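Local coordinates for glutathione S-transferase family protein (Populus trichocarpa, PDB 5F06) that probably catalyses the conjugation of glutathione to electrophilic compounds, as a Phi-class glutathione transferase of plant detoxification, at residues A149-T154 with P189-W194. Numbering follows the deposited sequence.
Sequences AKLSST and PHVKAW
Leu151 meets Trp194 and His190 where the C-terminal part of helix 130-153 packs against the first turns of helix 189-198. Its CB lies 4.0 Å from CB of His190, close to where the two backbones come nearest. The first torsion (chi1 -67°) turns CG of Leu151 beside the backbone N, anti to the carbonyl carbon, and both methyls then lie over the indole. CD1 touches CG of Trp194 at 3.5 Å, above the plane but offset toward the rim. CD1 also lies 4.3 Å from CG2 of Val191. CD2 makes a CH-pi contact, 4.0 Å from the centroid of the five-membered ring of Trp194 and 25° off the normal. The N-H of that same ring is held from outside the contact, NE1 bonding to Asp166, while Leu157 touches both Leu151 and Trp194. An alanine in place of Trp194 would probably open a gap beneath the two methyls of Leu151 and leave Asp166 without its indole donor.

Toward solvent the contact turns polar. Ser152 lies over one face of the His190 imidazole: its CB stands 3.9 Å from the ring centroid, 9° off the normal, and its OG sits over the centre of the ring, 3.0 Å above the plane. The polar ends of both residues are held by Glu148, one turn earlier in helix 130-153, whose backbone O bonds to OG of Ser152 and whose carboxylate bonds to ND1 of His190. That carboxylate also takes the backbone N of Val191, in the first turn of helix 189-198. Within this all-helical C-terminal domain, then, a buried leucine-indole contact joins the two helices, and an acidic side chain ties their exposed side, where its charge would probably favour a protonated His190.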
# COMPACT_ATOMS: atom_id res chain seq x y z
N ALA A 149 -12.76 8.96 15.25
CA ALA A 149 -13.60 8.00 15.94
C ALA A 149 -12.77 6.85 16.48
O ALA A 149 -12.95 6.43 17.62
CB ALA A 149 -14.70 7.49 15.02
N LYS A 150 -11.87 6.33 15.66
CA LYS A 150 -11.00 5.23 16.07
C LYS A 150 -10.15 5.64 17.27
O LYS A 150 -10.04 4.91 18.25
CB LYS A 150 -10.11 4.78 14.91
CG LYS A 150 -9.27 3.52 15.19
CD LYS A 150 -10.14 2.29 15.44
CE LYS A 150 -9.30 1.03 15.64
NZ LYS A 150 -8.45 1.09 16.86
N LEU A 151 -9.55 6.82 17.19
CA LEU A 151 -8.65 7.30 18.23
C LEU A 151 -9.40 7.75 19.48
O LEU A 151 -8.78 8.06 20.50
CB LEU A 151 -7.80 8.45 17.69
CG LEU A 151 -6.80 8.05 16.60
CD1 LEU A 151 -6.18 9.29 15.99
CD2 LEU A 151 -5.72 7.13 17.16
N SER A 152 -10.72 7.78 19.41
CA SER A 152 -11.55 8.00 20.59
C SER A 152 -11.70 6.68 21.36
O SER A 152 -11.98 6.68 22.55
CB SER A 152 -12.93 8.54 20.20
OG SER A 152 -12.83 9.83 19.61
N SER A 153 -11.50 5.57 20.65
CA SER A 153 -11.64 4.24 21.23
C SER A 153 -10.31 3.68 21.73
O SER A 153 -10.24 3.06 22.80
CB SER A 153 -12.24 3.28 20.19
OG SER A 153 -11.94 1.93 20.51
N THR A 154 -9.25 3.90 20.96
CA THR A 154 -7.92 3.38 21.28
C THR A 154 -6.88 4.50 21.19
O THR A 154 -7.09 5.49 20.48
CB THR A 154 -7.51 2.23 20.32
OG1 THR A 154 -7.58 2.68 18.96
CG2 THR A 154 -8.43 1.03 20.51
N PRO A 189 -9.95 16.86 17.82
CA PRO A 189 -9.18 16.78 19.07
C PRO A 189 -8.40 15.49 19.28
O PRO A 189 -7.24 15.55 19.70
CB PRO A 189 -10.25 16.93 20.16
CG PRO A 189 -11.56 16.66 19.49
CD PRO A 189 -11.38 17.11 18.08
N HIS A 190 -8.99 14.33 18.98
CA HIS A 190 -8.30 13.07 19.20
C HIS A 190 -7.17 12.88 18.20
O HIS A 190 -6.11 12.37 18.55
CB HIS A 190 -9.28 11.89 19.13
CG HIS A 190 -10.23 11.84 20.28
ND1 HIS A 190 -11.46 12.47 20.26
CD2 HIS A 190 -10.14 11.25 21.49
CE1 HIS A 190 -12.08 12.26 21.41
NE2 HIS A 190 -11.30 11.52 22.18
N VAL A 191 -7.39 13.29 16.95
CA VAL A 191 -6.34 13.26 15.93
C VAL A 191 -5.19 14.18 16.32
O VAL A 191 -4.02 13.82 16.19
CB VAL A 191 -6.89 13.66 14.54
CG1 VAL A 191 -5.78 13.75 13.50
CG2 VAL A 191 -7.95 12.67 14.08
N LYS A 192 -5.52 15.37 16.81
CA LYS A 192 -4.51 16.35 17.21
C LYS A 192 -3.63 15.81 18.34
O LYS A 192 -2.40 15.90 18.28
CB LYS A 192 -5.17 17.66 17.65
CG LYS A 192 -4.20 18.73 18.14
CD LYS A 192 -4.94 20.03 18.43
CE LYS A 192 -4.00 21.15 18.86
NZ LYS A 192 -3.43 20.91 20.22
N ALA A 193 -4.26 15.25 19.36
CA ALA A 193 -3.53 14.71 20.50
C ALA A 193 -2.67 13.52 20.08
O ALA A 193 -1.53 13.37 20.52
CB ALA A 193 -4.49 14.33 21.61
N TRP A 194 -3.23 12.67 19.23
CA TRP A 194 -2.50 11.53 18.66
C TRP A 194 -1.26 12.00 17.92
O TRP A 194 -0.17 11.47 18.12
CB TRP A 194 -3.43 10.74 17.74
CG TRP A 194 -2.78 9.75 16.81
CD1 TRP A 194 -2.27 8.52 17.14
CD2 TRP A 194 -2.60 9.90 15.40
NE1 TRP A 194 -1.78 7.90 16.01
CE2 TRP A 194 -1.97 8.72 14.93
CE3 TRP A 194 -2.91 10.91 14.48
CZ2 TRP A 194 -1.64 8.54 13.59
CZ3 TRP A 194 -2.58 10.72 13.16
CH2 TRP A 194 -1.96 9.55 12.72